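Local coordinates for protein homocitrate synthase (Sulfolobus acidocaldarius, PDB 6KTQ) that catalyses the aldol-type condensation of acetyl-CoA with 2-oxoglutarate to homocitrate, the first step of lysine biosynthesis by the alpha-aminoadipate route, at residues G74-S79 / E84-I89; D370-Q375 / E399-R404. All blocks are in the same frame, centred on the assembly; numbering follows the deposited sequence.

Contact 1: G74-S79 / E84-I89; sequences GHPAVS and EGIRRI. With COA (coenzyme A), chain E.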
ATOM      1  N   GLY A  74     -14.656  -9.694  29.219  1.00 27.59           N
ATOM      2  CA  GLY A  74     -14.337 -10.964  29.840  1.00 27.54           C
ATOM      3  C   GLY A  74     -14.983 -12.135  29.154  1.00 28.99           C
ATOM      4  O   GLY A  74     -15.720 -11.985  28.164  1.00 33.23           O
ATOM      5  N   HIS A  75     -14.695 -13.311  29.702  1.00 28.95           N
ATOM      6  CA  HIS A  75     -15.222 -14.594  29.263  1.00 28.09           C
ATOM      7  C   HIS A  75     -16.207 -15.069  30.342  1.00 31.01           C
ATOM      8  O   HIS A  75     -15.783 -15.589  31.392  1.00 31.20           O
ATOM      9  CB  HIS A  75     -14.071 -15.562  29.162  1.00 28.14           C
ATOM     10  CG  HIS A  75     -14.459 -16.917  28.692  1.00 30.87           C
ATOM     11  ND1 HIS A  75     -13.532 -17.915  28.492  1.00 33.43           N
ATOM     12  CD2 HIS A  75     -15.671 -17.453  28.403  1.00 30.60           C
ATOM     13  CE1 HIS A  75     -14.159 -19.009  28.091  1.00 34.65           C
ATOM     14  NE2 HIS A  75     -15.456 -18.756  28.037  1.00 32.27           N
ATOM     15  N   PRO A  76     -17.516 -14.909  30.096  1.00 30.90           N
ATOM     16  CA  PRO A  76     -18.445 -15.025  31.208  1.00 32.38           C
ATOM     17  C   PRO A  76     -18.547 -16.411  31.845  1.00 33.05           C
ATOM     18  O   PRO A  76     -18.917 -16.498  33.016  1.00 34.82           O
ATOM     19  CB  PRO A  76     -19.805 -14.561  30.621  1.00 34.65           C
ATOM     20  CG  PRO A  76     -19.606 -14.418  29.149  1.00 33.53           C
ATOM     21  CD  PRO A  76     -18.141 -14.403  28.862  1.00 32.35           C
ATOM     22  N   ALA A  77     -18.187 -17.480  31.135  1.00 34.09           N
ATOM     23  CA  ALA A  77     -18.188 -18.833  31.749  1.00 33.43           C
ATOM     24  C   ALA A  77     -17.087 -19.052  32.792  1.00 33.25           C
ATOM     25  O   ALA A  77     -17.110 -20.053  33.497  1.00 32.01           O
ATOM     26  CB  ALA A  77     -18.078 -19.917  30.685  1.00 35.21           C
ATOM     27  N   VAL A  78     -16.108 -18.150  32.886  1.00 29.24           N
ATOM     28  CA  VAL A  78     -14.924 -18.417  33.696  1.00 28.17           C
ATOM     29  C   VAL A  78     -15.279 -18.431  35.189  1.00 27.42           C
ATOM     30  O   VAL A  78     -14.837 -19.300  35.911  1.00 26.88           O
ATOM     31  CB  VAL A  78     -13.806 -17.383  33.419  1.00 28.82           C
ATOM     32  CG1 VAL A  78     -12.718 -17.458  34.488  1.00 29.91           C
ATOM     33  CG2 VAL A  78     -13.186 -17.674  32.064  1.00 28.38           C
ATOM     34  N   SER A  79     -16.071 -17.468  35.631  1.00 27.88           N
ATOM     35  CA  SER A  79     -16.456 -17.382  37.053  1.00 30.38           C
ATOM     36  C   SER A  79     -17.679 -16.505  37.223  1.00 32.19           C
ATOM     37  O   SER A  79     -17.991 -15.707  36.349  1.00 29.61           O
ATOM     38  CB  SER A  79     -15.325 -16.837  37.899  1.00 30.12           C
ATOM     39  OG  SER A  79     -15.036 -15.472  37.636  1.00 30.75           O
ATOM     40  N   GLU A  84     -21.008 -11.322  36.226  1.00 32.03           N
ATOM     41  CA  GLU A  84     -21.651 -10.172  36.830  1.00 34.14           C
ATOM     42  C   GLU A  84     -21.026  -8.849  36.422  1.00 34.09           C
ATOM     43  O   GLU A  84     -21.740  -7.859  36.250  1.00 30.91           O
ATOM     44  CB  GLU A  84     -21.633 -10.268  38.350  1.00 40.30           C
ATOM     45  CG  GLU A  84     -22.284  -9.082  39.074  1.00 47.84           C
ATOM     46  CD  GLU A  84     -23.728  -8.789  38.644  1.00 49.26           C
ATOM     47  OE1 GLU A  84     -24.463  -9.737  38.287  1.00 65.73           O
ATOM     48  OE2 GLU A  84     -24.136  -7.605  38.670  1.00 55.33           O
ATOM     49  N   GLY A  85     -19.701  -8.817  36.294  1.00 31.66           N
ATOM     50  CA  GLY A  85     -19.007  -7.601  35.846  1.00 32.35           C
ATOM     51  C   GLY A  85     -19.392  -7.286  34.410  1.00 29.58           C
ATOM     52  O   GLY A  85     -19.668  -6.132  34.067  1.00 28.52           O
ATOM     53  N   ILE A  86     -19.460  -8.316  33.575  1.00 31.39           N
ATOM     54  CA  ILE A  86     -19.839  -8.093  32.167  1.00 33.39           C
ATOM     55  C   ILE A  86     -21.264  -7.587  32.071  1.00 34.83           C
ATOM     56  O   ILE A  86     -21.524  -6.634  31.342  1.00 34.50           O
ATOM     57  CB  ILE A  86     -19.662  -9.323  31.299  1.00 34.28           C
ATOM     58  CG1 ILE A  86     -18.190  -9.639  31.203  1.00 35.90           C
ATOM     59  CG2 ILE A  86     -20.161  -9.058  29.886  1.00 37.26           C
ATOM     60  CD1 ILE A  86     -17.904 -11.006  30.652  1.00 37.18           C
ATOM     61  N   ARG A  87     -22.167  -8.204  32.828  1.00 33.06           N
ATOM     62  CA  ARG A  87     -23.558  -7.764  32.872  1.00 35.81           C
ATOM     63  C   ARG A  87     -23.679  -6.284  33.256  1.00 34.49           C
ATOM     64  O   ARG A  87     -24.399  -5.544  32.606  1.00 33.62           O
ATOM     65  CB  ARG A  87     -24.375  -8.656  33.829  1.00 39.91           C
ATOM     66  CG  ARG A  87     -25.889  -8.526  33.721  1.00 46.80           C
ATOM     67  CD  ARG A  87     -26.600  -8.976  35.001  1.00 50.47           C
ATOM     68  NE  ARG A  87     -26.212  -8.154  36.161  1.00 54.82           N
ATOM     69  CZ  ARG A  87     -26.666  -6.922  36.428  1.00 55.32           C
ATOM     70  NH1 ARG A  87     -26.227  -6.286  37.511  1.00 54.44           N
ATOM     71  NH2 ARG A  87     -27.566  -6.323  35.636  1.00 57.63           N
ATOM     72  N   ARG A  88     -22.965  -5.856  34.297  1.00 35.23           N
ATOM     73  CA  ARG A  88     -22.983  -4.465  34.741  1.00 35.53           C
ATOM     74  C   ARG A  88     -22.477  -3.496  33.686  1.00 37.22           C
ATOM     75  O   ARG A  88     -23.009  -2.390  33.515  1.00 32.68           O
ATOM     76  CB  ARG A  88     -22.111  -4.292  35.977  1.00 39.59           C
ATOM     77  CG  ARG A  88     -22.811  -4.640  37.295  1.00 44.17           C
ATOM     78  CD  ARG A  88     -22.696  -3.473  38.268  1.00 48.39           C
ATOM     79  NE  ARG A  88     -21.615  -3.682  39.219  1.00 50.70           N
ATOM     80  CZ  ARG A  88     -20.911  -2.719  39.810  1.00 54.06           C
ATOM     81  NH1 ARG A  88     -21.120  -1.429  39.565  1.00 53.68           N
ATOM     82  NH2 ARG A  88     -19.965  -3.059  40.665  1.00 57.07           N
ATOM     83  N   ILE A  89     -21.412  -3.893  33.016  1.00 33.68           N
ATOM     84  CA  ILE A  89     -20.869  -3.089  31.948  1.00 32.16           C
ATOM     85  C   ILE A  89     -21.892  -2.960  30.824  1.00 32.34           C
ATOM     86  O   ILE A  89     -22.103  -1.862  30.317  1.00 32.00           O
ATOM     87  CB  ILE A  89     -19.542  -3.675  31.427  1.00 30.06           C
ATOM     88  CG1 ILE A  89     -18.447  -3.470  32.481  1.00 28.45           C
ATOM     89  CG2 ILE A  89     -19.145  -3.006  30.123  1.00 33.24           C
ATOM     90  CD1 ILE A  89     -17.216  -4.375  32.356  1.00 28.02           C
TER
HETATM   91  N1A COA E 403     -13.429 -24.529  22.202  1.00 35.19           N
HETATM   92  C2A COA E 403     -13.918 -25.654  22.792  1.00 36.23           C
HETATM   93  N3A COA E 403     -13.264 -26.326  23.786  1.00 32.81           N
HETATM   94  C4A COA E 403     -12.058 -25.916  24.224  1.00 34.88           C
HETATM   95  C5A COA E 403     -11.470 -24.709  23.640  1.00 34.45           C
HETATM   96  C6A COA E 403     -12.230 -24.027  22.572  1.00 35.23           C
HETATM   97  N6A COA E 403     -11.715 -22.919  22.007  1.00 36.16           N
HETATM   98  N7A COA E 403     -10.292 -24.515  24.263  1.00 34.37           N
HETATM   99  C8A COA E 403     -10.129 -25.524  25.169  1.00 36.14           C
HETATM  100  N9A COA E 403     -11.179 -26.352  25.126  1.00 37.32           N
HETATM  101  C1B COA E 403     -11.444 -27.495  26.012  1.00 38.72           C
HETATM  102  C2B COA E 403     -10.362 -28.537  26.090  1.00 38.94           C
HETATM  103  O2B COA E 403     -10.383 -29.450  25.009  1.00 37.04           O
HETATM  104  C3B COA E 403     -10.750 -29.181  27.401  1.00 38.85           C
HETATM  105  O3B COA E 403     -11.926 -29.956  27.332  1.00 40.02           O
HETATM  106  P3B COA E 403     -12.021 -31.311  28.182  1.00 44.53           P
HETATM  107  O7A COA E 403     -13.027 -32.051  27.379  1.00 42.60           O
HETATM  108  O8A COA E 403     -12.477 -30.818  29.540  1.00 46.21           O
HETATM  109  O9A COA E 403     -10.652 -31.905  28.184  1.00 37.36           O
HETATM  110  C4B COA E 403     -11.059 -27.999  28.283  1.00 41.39           C
HETATM  111  O4B COA E 403     -11.554 -26.995  27.363  1.00 38.97           O
HETATM  112  C5B COA E 403      -9.706 -27.843  28.964  1.00 43.08           C
HETATM  113  O5B COA E 403      -9.667 -26.980  30.022  1.00 42.14           O
HETATM  114  P1A COA E 403     -10.002 -27.165  31.582  1.00 35.33           P
HETATM  115  O1A COA E 403      -9.548 -25.779  31.860  1.00 30.99           O
HETATM  116  O2A COA E 403      -9.355 -28.334  32.276  1.00 39.36           O
HETATM  117  O3A COA E 403     -11.602 -27.334  31.500  1.00 33.74           O
HETATM  118  P2A COA E 403     -12.681 -26.924  32.582  1.00 34.99           P
HETATM  119  O4A COA E 403     -12.265 -27.455  33.929  1.00 31.01           O
HETATM  120  O5A COA E 403     -14.026 -27.238  31.990  1.00 34.26           O
HETATM  121  O6A COA E 403     -12.642 -25.329  32.623  1.00 32.68           O
HETATM  122  CBP COA E 403     -12.825 -23.075  31.774  1.00 30.78           C
HETATM  123  CCP COA E 403     -12.925 -24.566  31.439  1.00 32.34           C
HETATM  124  CDP COA E 403     -13.085 -22.215  30.528  1.00 30.26           C
HETATM  125  CEP COA E 403     -13.882 -22.738  32.833  1.00 31.30           C
HETATM  126  CAP COA E 403     -11.430 -22.844  32.366  1.00 30.92           C
HETATM  127  OAP COA E 403     -10.380 -23.378  31.548  1.00 31.57           O
HETATM  128  C9P COA E 403     -11.173 -21.387  32.569  1.00 30.26           C
HETATM  129  O9P COA E 403     -11.786 -20.801  33.431  1.00 29.10           O
HETATM  130  N8P COA E 403     -10.274 -20.837  31.749  1.00 30.12           N
HETATM  131  C7P COA E 403      -9.881 -19.440  31.788  1.00 30.95           C
HETATM  132  C6P COA E 403     -10.215 -18.753  30.455  1.00 33.89           C
HETATM  133  C5P COA E 403      -9.339 -19.321  29.356  1.00 34.97           C
HETATM  134  O5P COA E 403      -8.778 -20.415  29.516  1.00 30.50           O
HETATM  135  N4P COA E 403      -9.233 -18.594  28.235  1.00 36.97           N
HETATM  136  C3P COA E 403      -8.484 -19.113  27.092  1.00 39.78           C
HETATM  137  C2P COA E 403      -8.187 -18.091  26.009  1.00 44.14           C
HETATM  138  S1P COA E 403      -7.475 -19.043  24.631  1.00 57.84           S

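Contact 2: D370-Q375 / E399-R404; sequences DSEIDQ and ESVTGR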
ATOM      1  N   ASP A 370      30.394  31.517  38.371  1.00 35.46           N
ATOM      2  CA  ASP A 370      30.838  30.498  37.457  1.00 37.83           C
ATOM      3  C   ASP A 370      31.850  29.561  38.124  1.00 33.55           C
ATOM      4  O   ASP A 370      31.742  28.345  37.993  1.00 31.67           O
ATOM      5  CB  ASP A 370      31.413  31.150  36.195  1.00 43.86           C
ATOM      6  CG  ASP A 370      31.696  30.146  35.118  1.00 51.42           C
ATOM      7  OD1 ASP A 370      30.727  29.648  34.492  1.00 55.31           O
ATOM      8  OD2 ASP A 370      32.892  29.833  34.912  1.00 56.84           O
ATOM      9  N   SER A 371      32.785  30.111  38.896  1.00 30.48           N
ATOM     10  CA  SER A 371      33.767  29.284  39.592  1.00 30.92           C
ATOM     11  C   SER A 371      33.176  28.467  40.755  1.00 30.59           C
ATOM     12  O   SER A 371      33.623  27.353  41.035  1.00 29.19           O
ATOM     13  CB  SER A 371      34.933  30.144  40.097  1.00 32.17           C
ATOM     14  OG  SER A 371      35.839  29.335  40.795  1.00 31.61           O
ATOM     15  N   GLU A 372      32.197  29.041  41.452  1.00 29.50           N
ATOM     16  CA  GLU A 372      31.463  28.312  42.479  1.00 29.64           C
ATOM     17  C   GLU A 372      30.719  27.118  41.833  1.00 27.26           C
ATOM     18  O   GLU A 372      30.684  26.039  42.401  1.00 27.08           O
ATOM     19  CB  GLU A 372      30.480  29.247  43.198  1.00 30.26           C
ATOM     20  CG  GLU A 372      31.212  30.233  44.121  1.00 31.42           C
ATOM     21  CD  GLU A 372      30.303  31.197  44.839  1.00 32.34           C
ATOM     22  OE1 GLU A 372      29.281  31.622  44.258  1.00 30.30           O
ATOM     23  OE2 GLU A 372      30.648  31.553  45.989  1.00 36.33           O
ATOM     24  N   ILE A 373      30.154  27.331  40.646  1.00 28.23           N
ATOM     25  CA  ILE A 373      29.479  26.241  39.941  1.00 28.41           C
ATOM     26  C   ILE A 373      30.512  25.152  39.655  1.00 28.79           C
ATOM     27  O   ILE A 373      30.199  23.972  39.855  1.00 27.31           O
ATOM     28  CB  ILE A 373      28.741  26.716  38.689  1.00 29.12           C
ATOM     29  CG1 ILE A 373      27.568  27.633  39.070  1.00 30.03           C
ATOM     30  CG2 ILE A 373      28.268  25.543  37.820  1.00 30.24           C
ATOM     31  CD1 ILE A 373      26.351  26.956  39.683  1.00 30.16           C
ATOM     32  N   ASP A 374      31.718  25.529  39.196  1.00 28.85           N
ATOM     33  CA  ASP A 374      32.799  24.563  38.933  1.00 30.45           C
ATOM     34  C   ASP A 374      33.065  23.733  40.164  1.00 28.44           C
ATOM     35  O   ASP A 374      33.257  22.512  40.063  1.00 29.03           O
ATOM     36  CB  ASP A 374      34.149  25.215  38.571  1.00 33.37           C
ATOM     37  CG  ASP A 374      34.138  25.911  37.237  1.00 38.89           C
ATOM     38  OD1 ASP A 374      33.325  25.533  36.371  1.00 39.69           O
ATOM     39  OD2 ASP A 374      34.954  26.861  37.069  1.00 38.57           O
ATOM     40  N   GLN A 375      33.104  24.386  41.325  1.00 26.08           N
ATOM     41  CA  GLN A 375      33.449  23.692  42.548  1.00 25.37           C
ATOM     42  C   GLN A 375      32.339  22.746  42.963  1.00 24.18           C
ATOM     43  O   GLN A 375      32.608  21.641  43.378  1.00 22.98           O
ATOM     44  CB  GLN A 375      33.780  24.679  43.694  1.00 28.70           C
ATOM     45  CG  GLN A 375      35.058  25.515  43.476  1.00 33.22           C
ATOM     46  CD  GLN A 375      35.123  26.713  44.428  1.00 35.75           C
ATOM     47  OE1 GLN A 375      35.124  26.535  45.635  1.00 38.51           O
ATOM     48  NE2 GLN A 375      35.104  27.928  43.884  1.00 39.75           N
ATOM     49  N   GLU A 399      26.442  25.962  50.023  1.00 31.00           N
ATOM     50  CA  GLU A 399      26.841  26.528  51.332  1.00 31.49           C
ATOM     51  C   GLU A 399      28.301  26.212  51.621  1.00 31.11           C
ATOM     52  O   GLU A 399      29.061  27.050  52.142  1.00 30.31           O
ATOM     53  CB  GLU A 399      25.948  25.986  52.457  1.00 29.20           C
ATOM     54  CG  GLU A 399      24.525  26.536  52.401  1.00 30.56           C
ATOM     55  CD  GLU A 399      23.584  25.947  53.433  1.00 30.16           C
ATOM     56  OE1 GLU A 399      23.940  24.968  54.108  1.00 32.91           O
ATOM     57  OE2 GLU A 399      22.463  26.462  53.560  1.00 33.72           O
ATOM     58  N   SER A 400      28.697  25.014  51.243  1.00 33.43           N
ATOM     59  CA  SER A 400      30.062  24.563  51.440  1.00 37.13           C
ATOM     60  C   SER A 400      31.065  25.383  50.612  1.00 38.00           C
ATOM     61  O   SER A 400      32.255  25.343  50.878  1.00 37.50           O
ATOM     62  CB  SER A 400      30.173  23.101  51.064  1.00 36.68           C
ATOM     63  OG  SER A 400      30.195  22.984  49.637  1.00 39.15           O
ATOM     64  N   VAL A 401      30.578  26.100  49.603  1.00 35.08           N
ATOM     65  CA  VAL A 401      31.421  26.864  48.708  1.00 38.09           C
ATOM     66  C   VAL A 401      31.274  28.356  49.015  1.00 37.22           C
ATOM     67  O   VAL A 401      32.256  29.089  48.965  1.00 38.43           O
ATOM     68  CB  VAL A 401      31.074  26.548  47.220  1.00 36.41           C
ATOM     69  CG1 VAL A 401      31.733  27.540  46.283  1.00 40.62           C
ATOM     70  CG2 VAL A 401      31.503  25.138  46.867  1.00 35.79           C
ATOM     71  N   THR A 402      30.066  28.810  49.334  1.00 35.82           N
ATOM     72  CA  THR A 402      29.838  30.224  49.618  1.00 37.32           C
ATOM     73  C   THR A 402      30.114  30.632  51.085  1.00 39.55           C
ATOM     74  O   THR A 402      30.320  31.814  51.357  1.00 39.77           O
ATOM     75  CB  THR A 402      28.407  30.651  49.305  1.00 36.53           C
ATOM     76  OG1 THR A 402      27.509  29.975  50.203  1.00 35.11           O
ATOM     77  CG2 THR A 402      28.051  30.336  47.811  1.00 36.05           C
ATOM     78  N   GLY A 403      30.083  29.674  52.006  1.00 39.92           N
ATOM     79  CA  GLY A 403      30.007  29.972  53.441  1.00 41.01           C
ATOM     80  C   GLY A 403      28.738  30.681  53.923  1.00 41.67           C
ATOM     81  O   GLY A 403      28.635  31.010  55.114  1.00 44.30           O
ATOM     82  N   ARG A 404      27.769  30.903  53.033  1.00 39.14           N
ATOM     83  CA  ARG A 404      26.531  31.611  53.359  1.00 39.53           C
ATOM     84  C   ARG A 404      25.358  30.629  53.489  1.00 41.68           C
ATOM     85  O   ARG A 404      25.316  29.602  52.801  1.00 39.13           O
ATOM     86  CB  ARG A 404      26.160  32.613  52.260  1.00 41.94           C
ATOM     87  CG  ARG A 404      27.141  33.768  52.128  1.00 46.68           C
ATOM     88  CD  ARG A 404      26.607  34.877  51.251  1.00 47.30           C
ATOM     89  NE  ARG A 404      26.405  34.446  49.872  1.00 51.28           N
ATOM     90  CZ  ARG A 404      27.380  34.269  48.975  1.00 52.07           C
ATOM     91  NH1 ARG A 404      27.068  33.877  47.746  1.00 51.10           N
ATOM     92  NH2 ARG A 404      28.664  34.471  49.290  1.00 51.56           N
TER
HETATM   93  O   HOH W   1      27.603  33.489  45.136  1.00 37.57           O
HETATM   94  O   HOH W   2      29.860  34.109  47.021  1.00 39.14           O

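Contact 1: G74-S79 / E84-I89
Ile86 reaches the 74-79 segment with one methyl, its CD1, which rests against the Gly74-His75 peptide and the ring of Pro76. CD1 lies 3.5 Å from Gly74 O and 3.8 Å from Pro76 CD, and the isoleucine chain meets the proline ring at about a right angle. The contact is buried and rests on van der Waals packing, with no hydrogen bond between the segments. Gly74 suits the site twice over: a beta-carbon there would crowd Ile86 CD1, and at phi 141° it would also press on the preceding carbonyl oxygen. Ile119 packs against both Pro76 and Ile86. The loop leads from strand 70-74 into helix 80-94, so the contact lies in one beta-alpha unit of the TIM barrel that forms the catalytic domain of this family, at the C-terminal end of the strand where the substrates bind. On the far side of that loop, His75 and Val78 border coenzyme A. Val78 CG2 touches the pantetheine carbon C6P of coenzyme A at 3.5 Å, and His75 ND1 stands 3.9 Å from the same C6P, which approaches the imidazole obliquely. His75 CB points away from the helix, and CG anti to the backbone N (chi1 -179°) places the imidazole beside coenzyme A; its NE2 is hydrogen-bonded to Asp112, which probably fixes the ring's rotation. A type I turn, closed by Val78 N to His75 O at 3.0 Å, brings both residues to the coenzyme side.

Contact 2: D370-Q375 / E399-R404
The backbones of helices 370-381 and 391-402 come nearest at Glu372 and Val401, whose CA atoms are 6.4 Å apart, just where the second helix ends. Val401 CG1 lies 3.5 Å from Glu372 CG and 3.6 Å from Gln375 OE1, while CG2 faces the CB of Gln375. The valine sits against the stem of Glu372 and against both CB and the amide end of Gln375, about one turn on. Glu372, with CG anti to its carbonyl carbon (chi1 -72°) and an extended chain beyond, runs on past Val401 and crosses Thr402 at about a right angle, bringing OE2 to 3.4 Å from Thr402 CG2. Its carboxylate does not touch Arg404 directly; two waters lie between them, in the guanidinium plane at its edge. One donates to Glu372 OE1 and accepts a weak bond from Arg404 NH1; the other donates to Glu372 OE2 at 2.9 Å and accepts from Arg404 NH2 at 2.6 Å. Glu372 OE1 also accepts from Thr369 N. Replacing Glu372 by alanine is likely to leave both waters and Thr369 N without their acceptor oxygens, loosen the hold on Arg404 and open a gap where CG met Val401 CG1. Thr402 OG1 accepts from Arg404 N at 3.0 Å and is also hydrogen-bonded to Glu406 OE2 and Ala398 O. Together these make a surface helix-helix packing in the C-terminal helical region, its second helix followed by a positive-phi glycine and an ST turn.

How the contacts relate
Contact 1 (74-79 with 84-89) comes first along the chain, and contact 2 (370-375 with 399-404) opens only after it has closed. They share no helix or sheet: their centres are 64 Å apart, their nearest atoms about 53 Å, and they fall on opposite sides of the chain's centre. Contact 1 is local, made within strand 70-74, its loop and helix 80-94 at the coenzyme A side of the barrel. Contact 2 instead brings together segments with 23 residues between them, on helices 370-381 and 391-402 of the C-terminal helical part, on the surface and away from the annotated sites. One therefore belongs to the catalytic architecture, the other to the packing of a distant helical region.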